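Local coordinates for catalase-3 (Neurospora crassa, PDB 4AJ9), which breaks hydrogen peroxide down to water and dioxygen with a heme cofactor, and so probably protects the fungal cell from peroxide damage, at residues 124-129 and 228-233; 378-383 and 405-410; 563-568 and 575-580. All coordinates share one frame; numbering follows the deposited sequence.

Contact 1 (124-129 and 228-233)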
loop_
_atom_site.group_PDB
_atom_site.type_symbol
_atom_site.label_atom_id
_atom_site.label_comp_id
_atom_site.label_asym_id
_atom_site.label_seq_id
_atom_site.Cartn_x
_atom_site.Cartn_y
_atom_site.Cartn_z
ATOM N N THR C 124 -9.600 3.470 25.500
ATOM C CA THR C 124 -10.182 2.239 26.020
ATOM C C THR C 124 -11.171 1.662 25.029
ATOM O O THR C 124 -12.078 2.358 24.585
ATOM C CB THR C 124 -11.007 2.519 27.291
ATOM O OG1 THR C 124 -10.187 3.155 28.275
ATOM C CG2 THR C 124 -11.613 1.221 27.842
ATOM N N ARG C 125 -11.022 0.385 24.701
ATOM C CA ARG C 125 -12.046 -0.288 23.912
ATOM C C ARG C 125 -12.868 -1.222 24.794
ATOM O O ARG C 125 -12.312 -2.051 25.528
ATOM C CB ARG C 125 -11.425 -1.100 22.771
ATOM C CG ARG C 125 -12.429 -2.061 22.106
ATOM C CD ARG C 125 -11.925 -2.484 20.732
ATOM N NE ARG C 125 -11.698 -1.301 19.913
ATOM C CZ ARG C 125 -10.895 -1.252 18.862
ATOM N NH1 ARG C 125 -10.231 -2.338 18.474
ATOM N NH2 ARG C 125 -10.752 -0.102 18.200
ATOM N N PHE C 126 -14.189 -1.094 24.719
ATOM C CA PHE C 126 -15.074 -2.068 25.343
ATOM C C PHE C 126 -15.540 -2.983 24.236
ATOM O O PHE C 126 -16.123 -2.518 23.262
ATOM C CB PHE C 126 -16.307 -1.385 25.949
ATOM C CG PHE C 126 -15.998 -0.363 27.005
ATOM C CD1 PHE C 126 -15.763 0.959 26.658
ATOM C CD2 PHE C 126 -16.010 -0.709 28.352
ATOM C CE1 PHE C 126 -15.499 1.916 27.638
ATOM C CE2 PHE C 126 -15.760 0.248 29.344
ATOM C CZ PHE C 126 -15.505 1.560 28.979
ATOM N N TYR C 127 -15.264 -4.274 24.362
ATOM C CA TYR C 127 -15.726 -5.235 23.379
ATOM C C TYR C 127 -17.117 -5.721 23.819
ATOM O O TYR C 127 -17.249 -6.809 24.394
ATOM C CB TYR C 127 -14.740 -6.408 23.295
ATOM C CG TYR C 127 -13.343 -6.067 22.806
ATOM C CD1 TYR C 127 -12.351 -5.613 23.688
ATOM C CD2 TYR C 127 -12.996 -6.242 21.470
ATOM C CE1 TYR C 127 -11.062 -5.324 23.231
ATOM C CE2 TYR C 127 -11.718 -5.958 21.009
ATOM C CZ TYR C 127 -10.756 -5.502 21.894
ATOM O OH TYR C 127 -9.493 -5.224 21.421
ATOM N N THR C 128 -18.146 -4.904 23.577
ATOM C CA THR C 128 -19.489 -5.183 24.100
ATOM C C THR C 128 -20.227 -6.180 23.239
ATOM O O THR C 128 -19.816 -6.463 22.110
ATOM C CB THR C 128 -20.363 -3.915 24.208
ATOM O OG1 THR C 128 -20.998 -3.645 22.939
ATOM C CG2 THR C 128 -19.530 -2.716 24.633
ATOM N N ASP C 129 -21.326 -6.714 23.762
ATOM C CA ASP C 129 -22.106 -7.671 22.985
ATOM C C ASP C 129 -22.965 -6.962 21.938
ATOM O O ASP C 129 -23.707 -7.604 21.210
ATOM C CB ASP C 129 -22.936 -8.581 23.893
ATOM C CG ASP C 129 -23.719 -7.805 24.932
ATOM O OD1 ASP C 129 -24.066 -6.636 24.655
ATOM O OD2 ASP C 129 -23.990 -8.364 26.022
ATOM N N TRP C 228 -17.215 11.773 30.141
ATOM C CA TRP C 228 -16.613 10.536 30.641
ATOM C C TRP C 228 -15.378 10.844 31.467
ATOM O O TRP C 228 -14.518 11.647 31.051
ATOM C CB TRP C 228 -16.176 9.615 29.491
ATOM C CG TRP C 228 -17.255 9.116 28.597
ATOM C CD1 TRP C 228 -17.460 9.460 27.289
ATOM C CD2 TRP C 228 -18.257 8.141 28.916
ATOM N NE1 TRP C 228 -18.533 8.768 26.783
ATOM C CE2 TRP C 228 -19.033 7.946 27.759
ATOM C CE3 TRP C 228 -18.562 7.404 30.067
ATOM C CZ2 TRP C 228 -20.113 7.063 27.726
ATOM C CZ3 TRP C 228 -19.632 6.525 30.029
ATOM C CH2 TRP C 228 -20.392 6.362 28.871
ATOM N N HIS C 229 -15.270 10.179 32.614
ATOM C CA HIS C 229 -14.110 10.326 33.490
ATOM C C HIS C 229 -13.609 8.953 33.907
ATOM O O HIS C 229 -14.408 8.066 34.223
ATOM C CB HIS C 229 -14.468 11.089 34.769
ATOM C CG HIS C 229 -14.906 12.501 34.545
ATOM N ND1 HIS C 229 -14.198 13.582 35.024
ATOM C CD2 HIS C 229 -15.995 13.010 33.923
ATOM C CE1 HIS C 229 -14.832 14.698 34.705
ATOM N NE2 HIS C 229 -15.920 14.379 34.028
ATOM N N TRP C 230 -12.292 8.771 33.905
ATOM C CA TRP C 230 -11.692 7.601 34.534
ATOM C C TRP C 230 -10.940 8.090 35.759
ATOM O O TRP C 230 -10.083 8.961 35.648
ATOM C CB TRP C 230 -10.690 6.899 33.607
ATOM C CG TRP C 230 -11.264 6.170 32.415
ATOM C CD1 TRP C 230 -11.156 6.530 31.100
ATOM C CD2 TRP C 230 -11.982 4.931 32.435
ATOM N NE1 TRP C 230 -11.777 5.591 30.304
ATOM C CE2 TRP C 230 -12.292 4.604 31.100
ATOM C CE3 TRP C 230 -12.393 4.069 33.454
ATOM C CZ2 TRP C 230 -13.004 3.459 30.760
ATOM C CZ3 TRP C 230 -13.096 2.931 33.118
ATOM C CH2 TRP C 230 -13.388 2.629 31.776
ATOM N N LYS C 231 -11.248 7.520 36.917
ATOM C CA LYS C 231 -10.628 7.929 38.170
ATOM C C LYS C 231 -9.676 6.834 38.626
ATOM O O LYS C 231 -10.089 5.709 38.891
ATOM C CB LYS C 231 -11.698 8.188 39.237
ATOM C CG LYS C 231 -12.689 9.298 38.883
ATOM C CD LYS C 231 -11.996 10.643 38.717
ATOM C CE LYS C 231 -11.525 11.201 40.040
ATOM N NZ LYS C 231 -10.708 12.442 39.859
ATOM N N THR C 232 -8.390 7.146 38.697
ATOM C CA THR C 232 -7.419 6.110 39.029
ATOM C C THR C 232 -7.576 5.651 40.481
ATOM O O THR C 232 -7.633 6.470 41.404
ATOM C CB THR C 232 -5.969 6.561 38.760
ATOM O OG1 THR C 232 -5.070 5.597 39.310
ATOM C CG2 THR C 232 -5.699 7.920 39.388
ATOM N N LYS C 233 -7.663 4.342 40.682
ATOM C CA LYS C 233 -7.725 3.806 42.044
ATOM C C LYS C 233 -6.336 3.755 42.671
ATOM O O LYS C 233 -6.188 3.461 43.863
ATOM C CB LYS C 233 -8.383 2.420 42.073
ATOM C CG LYS C 233 -9.803 2.387 41.489
ATOM C CD LYS C 233 -10.682 3.455 42.119
ATOM C CE LYS C 233 -10.844 3.221 43.619
ATOM N NZ LYS C 233 -11.494 4.379 44.303
HETATM O O HOH W 1 -10.585 5.887 27.678
#
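Trp230 meets Phe126 at the CZ2-CH2 rim of its indole, while Thr124 lies obliquely near NE1, CE2 and CZ2. The rim carries the apolar part: Phe126 CZ lies 3.6 Å from Trp230 CZ2, near the indole plane and at its edge, while the indole reaches the phenyl ring obliquely. The two side chains come from opposite directions. At NE1 no direct bond forms; instead one water accepts from Thr124 OG1 at 2.8 Å. The same water accepts from Trp230 NE1 at 2.9 Å. It joins the hydroxyl and the indole N-H, and Thr124 OG1 and Trp230 NE1 themselves are 3.5 Å apart. The backbones are not neighbours, since the nearest CA atoms, of Thr124 and Trp230, are 10.2 Å apart. Strands 121-128 and 223-232 thus face each other across the interior of the curled antiparallel sheet of the catalase beta-barrel, and side chains and a water span the gap. In Thr124 a chi1 of -57° puts OG1 beside the backbone N and CG2 anti to that N, 3.9 Å above one face of the Phe126 ring. In the next shell Trp230 packs on Trp271 and Leu273 of strand 270-278, and Phe126 on Thr97 and Val99 of strand 96-104. A bound heme lies about 9 Å from the Thr124 side chain (nearest atoms).

Contact 2 (378-383 and 405-410)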
loop_
_atom_site.group_PDB
_atom_site.type_symbol
_atom_site.label_atom_id
_atom_site.label_comp_id
_atom_site.label_asym_id
_atom_site.label_seq_id
_atom_site.Cartn_x
_atom_site.Cartn_y
_atom_site.Cartn_z
ATOM N N HIS C 378 -22.238 -8.893 10.241
ATOM C CA HIS C 378 -23.129 -9.383 9.201
ATOM C C HIS C 378 -23.566 -8.220 8.343
ATOM O O HIS C 378 -24.390 -7.404 8.746
ATOM C CB HIS C 378 -24.344 -10.065 9.819
ATOM C CG HIS C 378 -23.981 -11.186 10.740
ATOM N ND1 HIS C 378 -23.607 -12.430 10.280
ATOM C CD2 HIS C 378 -23.889 -11.238 12.089
ATOM C CE1 HIS C 378 -23.313 -13.206 11.308
ATOM N NE2 HIS C 378 -23.475 -12.506 12.417
ATOM N N ASN C 379 -22.995 -8.142 7.155
ATOM C CA ASN C 379 -23.364 -7.085 6.234
ATOM C C ASN C 379 -22.959 -7.461 4.825
ATOM O O ASN C 379 -22.548 -8.585 4.570
ATOM C CB ASN C 379 -22.721 -5.757 6.656
ATOM C CG ASN C 379 -21.204 -5.831 6.687
ATOM O OD1 ASN C 379 -20.585 -6.443 5.827
ATOM N ND2 ASN C 379 -20.607 -5.206 7.685
ATOM N N ASN C 380 -23.078 -6.516 3.900
ATOM C CA ASN C 380 -22.841 -6.826 2.504
ATOM C C ASN C 380 -21.499 -6.324 1.996
ATOM O O ASN C 380 -21.291 -6.227 0.788
ATOM C CB ASN C 380 -24.000 -6.307 1.649
ATOM C CG ASN C 380 -25.287 -7.053 1.932
ATOM O OD1 ASN C 380 -25.266 -8.267 2.112
ATOM N ND2 ASN C 380 -26.408 -6.333 2.005
ATOM N N HIS C 381 -20.598 -5.998 2.924
ATOM C CA HIS C 381 -19.227 -5.627 2.571
ATOM C C HIS C 381 -18.490 -6.837 1.984
ATOM O O HIS C 381 -18.638 -7.957 2.486
ATOM C CB HIS C 381 -18.460 -5.140 3.795
ATOM C CG HIS C 381 -19.055 -3.932 4.458
ATOM N ND1 HIS C 381 -18.343 -3.154 5.342
ATOM C CD2 HIS C 381 -20.293 -3.386 4.389
ATOM C CE1 HIS C 381 -19.111 -2.171 5.779
ATOM N NE2 HIS C 381 -20.296 -2.284 5.211
ATOM N N ARG C 382 -17.675 -6.617 0.957
ATOM C CA ARG C 382 -16.938 -7.720 0.331
ATOM C C ARG C 382 -15.575 -7.280 -0.163
ATOM O O ARG C 382 -15.336 -6.097 -0.370
ATOM C CB ARG C 382 -17.701 -8.287 -0.864
ATOM C CG ARG C 382 -19.037 -8.922 -0.529
ATOM C CD ARG C 382 -18.875 -10.167 0.323
ATOM N NE ARG C 382 -20.166 -10.852 0.458
ATOM C CZ ARG C 382 -21.048 -10.602 1.416
ATOM N NH1 ARG C 382 -20.804 -9.664 2.331
ATOM N NH2 ARG C 382 -22.194 -11.283 1.452
ATOM N N ASP C 383 -14.703 -8.260 -0.385
ATOM C CA ASP C 383 -13.408 -8.038 -1.023
ATOM C C ASP C 383 -12.529 -7.070 -0.226
ATOM O O ASP C 383 -12.560 -7.043 1.010
ATOM C CB ASP C 383 -13.580 -7.522 -2.463
ATOM C CG ASP C 383 -14.529 -8.371 -3.300
ATOM O OD1 ASP C 383 -15.006 -9.428 -2.823
ATOM O OD2 ASP C 383 -14.783 -7.979 -4.463
ATOM N N GLY C 405 -34.457 -10.639 2.502
ATOM C CA GLY C 405 -34.346 -9.504 3.392
ATOM C C GLY C 405 -33.176 -9.575 4.363
ATOM O O GLY C 405 -33.110 -8.770 5.292
ATOM N N TYR C 406 -32.252 -10.518 4.167
ATOM C CA TYR C 406 -31.121 -10.657 5.101
ATOM C C TYR C 406 -29.754 -10.477 4.449
ATOM O O TYR C 406 -29.525 -10.974 3.346
ATOM C CB TYR C 406 -31.191 -11.993 5.854
ATOM C CG TYR C 406 -32.418 -12.066 6.725
ATOM C CD1 TYR C 406 -32.409 -11.531 8.005
ATOM C CD2 TYR C 406 -33.591 -12.644 6.257
ATOM C CE1 TYR C 406 -33.528 -11.565 8.790
ATOM C CE2 TYR C 406 -34.727 -12.686 7.042
ATOM C CZ TYR C 406 -34.685 -12.144 8.309
ATOM O OH TYR C 406 -35.798 -12.177 9.111
ATOM N N PRO C 407 -28.826 -9.780 5.139
ATOM C CA PRO C 407 -28.954 -9.202 6.484
ATOM C C PRO C 407 -29.977 -8.081 6.531
ATOM O O PRO C 407 -30.084 -7.302 5.580
ATOM C CB PRO C 407 -27.545 -8.665 6.778
ATOM C CG PRO C 407 -26.910 -8.500 5.439
ATOM C CD PRO C 407 -27.464 -9.611 4.602
ATOM N N ALA C 408 -30.714 -8.009 7.632
ATOM C CA ALA C 408 -31.890 -7.141 7.735
ATOM C C ALA C 408 -31.604 -5.822 8.434
ATOM O O ALA C 408 -30.682 -5.725 9.252
ATOM C CB ALA C 408 -33.002 -7.874 8.468
ATOM N N GLN C 409 -32.413 -4.811 8.129
ATOM C CA GLN C 409 -32.228 -3.478 8.703
ATOM C C GLN C 409 -32.552 -3.479 10.189
ATOM O O GLN C 409 -33.525 -4.104 10.608
ATOM C CB GLN C 409 -33.111 -2.461 7.973
ATOM C CG GLN C 409 -32.827 -2.389 6.472
ATOM C CD GLN C 409 -31.452 -1.831 6.159
ATOM O OE1 GLN C 409 -31.126 -0.709 6.549
ATOM N NE2 GLN C 409 -30.632 -2.614 5.448
ATOM N N ALA C 410 -31.736 -2.784 10.979
ATOM C CA ALA C 410 -32.013 -2.595 12.399
ATOM C C ALA C 410 -32.050 -1.112 12.747
ATOM O O ALA C 410 -31.243 -0.318 12.249
ATOM C CB ALA C 410 -30.976 -3.325 13.271
HETATM O O HOH W 2 -29.274 -7.346 2.755
#
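Neither segment is helix or strand, and their backbones come nearest at the CA atoms of Asn379 and Pro407, 6.0 Å apart, with a cis peptide bond preceding Pro407. Pro407 makes every contact from 405-410: its CG meets Asn379 CA at 3.9 Å, and its CB lies the same distance from His378 O. Asn380 crosses the ring obliquely, its CG anti to the carbonyl carbon (chi1 -67°), which brings OD1 to 3.6 Å from Pro407 CD. The other branch of that amide, ND2, donates to a water 3.1 Å away, and this water in turn donates to Pro407 O at 2.9 Å. With an alanine in place of Asn380, the amide that rests against the proline ring and donates to the water is gone, and the water on Pro407 O would probably be held less firmly. Within 378-383, Asn379 OD1 accepts from His381 N in an Asx turn, while Arg382 NH1 donates to Asn379 O and His381 O, both lying close to the guanidinium plane. His378 ND1 is hydrogen-bonded to Asp13 of a second subunit, and His381 ND1 and Asn379 ND2 to Asp21 of that subunit. With van der Waals touches and one bridging water joining the segments, the chemistry implies a contact that rests on shape, while direct polar bonds fix the 378-383 loop itself and its seat on the neighbouring subunit.

Contact 3 (563-568 and 575-580)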
loop_
_atom_site.group_PDB
_atom_site.type_symbol
_atom_site.label_atom_id
_atom_site.label_comp_id
_atom_site.label_asym_id
_atom_site.label_seq_id
_atom_site.Cartn_x
_atom_site.Cartn_y
_atom_site.Cartn_z
ATOM N N THR C 563 14.689 -3.132 45.118
ATOM C CA THR C 563 15.900 -3.487 44.385
ATOM C C THR C 563 17.110 -3.262 45.276
ATOM O O THR C 563 17.419 -2.125 45.630
ATOM C CB THR C 563 16.065 -2.617 43.121
ATOM O OG1 THR C 563 14.892 -2.717 42.306
ATOM C CG2 THR C 563 17.281 -3.058 42.313
ATOM N N VAL C 564 17.795 -4.336 45.647
ATOM C CA VAL C 564 19.035 -4.188 46.402
ATOM C C VAL C 564 20.199 -3.931 45.449
ATOM O O VAL C 564 20.425 -4.689 44.500
ATOM C CB VAL C 564 19.327 -5.429 47.254
ATOM C CG1 VAL C 564 20.698 -5.308 47.917
ATOM C CG2 VAL C 564 18.225 -5.612 48.296
ATOM N N ILE C 565 20.936 -2.861 45.710
ATOM C CA ILE C 565 22.006 -2.421 44.820
ATOM C C ILE C 565 23.362 -2.552 45.491
ATOM O O ILE C 565 23.514 -2.170 46.647
ATOM C CB ILE C 565 21.805 -0.948 44.438
ATOM C CG1 ILE C 565 20.431 -0.752 43.784
ATOM C CG2 ILE C 565 22.947 -0.442 43.537
ATOM C CD1 ILE C 565 20.041 0.716 43.641
ATOM N N ALA C 566 24.345 -3.085 44.764
ATOM C CA ALA C 566 25.723 -3.118 45.251
ATOM C C ALA C 566 26.729 -3.000 44.100
ATOM O O ALA C 566 26.356 -2.738 42.957
ATOM C CB ALA C 566 25.976 -4.382 46.064
ATOM N N GLU C 567 28.004 -3.180 44.413
ATOM C CA GLU C 567 29.071 -2.965 43.446
ATOM C C GLU C 567 29.007 -3.977 42.316
ATOM O O GLU C 567 29.282 -3.643 41.165
ATOM C CB GLU C 567 30.441 -3.037 44.125
ATOM C CG GLU C 567 30.677 -1.949 45.161
ATOM C CD GLU C 567 30.284 -2.373 46.562
ATOM O OE1 GLU C 567 29.454 -3.300 46.710
ATOM O OE2 GLU C 567 30.816 -1.770 47.517
ATOM N N TYR C 568 28.648 -5.212 42.659
ATOM C CA TYR C 568 28.492 -6.289 41.683
ATOM C C TYR C 568 27.392 -7.234 42.144
ATOM O O TYR C 568 26.877 -7.104 43.257
ATOM C CB TYR C 568 29.810 -7.054 41.449
ATOM C CG TYR C 568 30.394 -7.739 42.677
ATOM C CD1 TYR C 568 29.989 -9.011 43.051
ATOM C CD2 TYR C 568 31.365 -7.110 43.447
ATOM C CE1 TYR C 568 30.527 -9.639 44.171
ATOM C CE2 TYR C 568 31.903 -7.723 44.566
ATOM C CZ TYR C 568 31.484 -8.984 44.920
ATOM O OH TYR C 568 32.031 -9.587 46.031
ATOM N N GLN C 575 20.803 -5.376 41.378
ATOM C CA GLN C 575 21.324 -4.443 40.381
ATOM C C GLN C 575 22.661 -3.878 40.853
ATOM O O GLN C 575 22.858 -3.669 42.049
ATOM C CB GLN C 575 20.325 -3.298 40.172
ATOM C CG GLN C 575 20.501 -2.498 38.899
ATOM C CD GLN C 575 19.425 -1.424 38.743
ATOM O OE1 GLN C 575 19.124 -0.692 39.689
ATOM N NE2 GLN C 575 18.845 -1.326 37.548
ATOM N N THR C 576 23.576 -3.642 39.917
ATOM C CA THR C 576 24.860 -3.021 40.236
ATOM C C THR C 576 24.709 -1.515 40.277
ATOM O O THR C 576 23.793 -0.958 39.667
ATOM C CB THR C 576 25.931 -3.333 39.172
ATOM O OG1 THR C 576 25.515 -2.787 37.910
ATOM C CG2 THR C 576 26.144 -4.833 39.045
ATOM N N TYR C 577 25.622 -0.850 40.975
ATOM C CA TYR C 577 25.630 0.609 40.989
ATOM C C TYR C 577 25.740 1.168 39.583
ATOM O O TYR C 577 25.141 2.200 39.277
ATOM C CB TYR C 577 26.751 1.155 41.874
ATOM C CG TYR C 577 26.350 1.194 43.323
ATOM C CD1 TYR C 577 25.374 2.084 43.765
ATOM C CD2 TYR C 577 26.918 0.328 44.248
ATOM C CE1 TYR C 577 24.988 2.124 45.086
ATOM C CE2 TYR C 577 26.539 0.358 45.584
ATOM C CZ TYR C 577 25.575 1.258 45.999
ATOM O OH TYR C 577 25.184 1.293 47.326
ATOM N N SER C 578 26.487 0.468 38.731
ATOM C CA SER C 578 26.701 0.903 37.349
ATOM C C SER C 578 25.369 1.012 36.617
ATOM O O SER C 578 25.120 1.979 35.893
ATOM C CB SER C 578 27.639 -0.074 36.617
ATOM O OG SER C 578 27.869 0.332 35.273
ATOM N N ALA C 579 24.502 0.031 36.842
ATOM C CA ALA C 579 23.219 -0.050 36.158
ATOM C C ALA C 579 22.111 0.757 36.836
ATOM O O ALA C 579 21.013 0.888 36.287
ATOM C CB ALA C 579 22.795 -1.505 36.021
ATOM N N ALA C 580 22.388 1.293 38.020
ATOM C CA ALA C 580 21.339 1.925 38.829
ATOM C C ALA C 580 21.235 3.436 38.653
ATOM O O ALA C 580 22.221 4.126 38.369
ATOM C CB ALA C 580 21.516 1.592 40.297
HETATM O O HOH W 3 28.490 -1.382 40.051
#
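Strands 561-566 and 575-576 pair in parallel through two bridges, Ile565-Gln575 (CA-CA 4.9 Å) and Ala566-Thr576. Gln575 gives and receives: its N donates to Val564 O, and its O accepts from Ala566 N at 3.2 Å. Tyr577 N then donates to Ala566 O at 2.8 Å, carrying the ladder past the short strand into the following turn. CA-H...O contacts from Ile565 CA to Gln575 O and from Thr576 CA to Ala566 O run beside these bonds. Among the side chains, Ile565 CG2, anti to the backbone nitrogen, stands over one face of the Tyr577 ring as a CH-pi contact, 3.6 Å from the centroid and 16° off the ring normal. The other branch of Ile565 sends CD1 to Ala580 CB at 3.8 Å. Thr563 CG2 touches Gln575 CB at 3.7 Å. Thr576 turns the chain after the strand: OG1 accepts from Ala579 N in an ST motif, while a water that donates to Glu567 O and accepts from Ser578 N ties this turn back to 563-568. The Tyr577 hydroxyl bonds to Ser538 O, and its ring meets Phe608. Strand 575-576 is outermost within this chain on its side of the six-stranded parallel sheet in the C-terminal domain of long catalases, a domain related to class I glutamine amidotransferases. The chemistry implies that backbone bonds set the edge strand's register, while the Ile565-Tyr577 contact fills the side where Tyr577 and Ala580 pack on helix 612-622.

Overall arrangement
All three contacts are largely buried, but in different settings. Contact 1 lies nearest the chain's centre, about 14 Å between centres, and joins two strands of the curled antiparallel sheet through side chains and a water. Contact 3, about 29 Å out, joins adjacent strands at the edge of a separate parallel sheet, and it alone has direct hydrogen bonds across its segments. Contact 2, at about 38 Å, links two irregular loops and lies at an interface, within reach of two other subunits. No element is shared. The centres of contacts 1 and 2 are about 29 Å apart; those of contacts 2 and 3, about 62 Å apart, lie on opposite sides of the chain's centre. Buried surface grows from 119 and 127 Å² to 424 Å² where backbones pair.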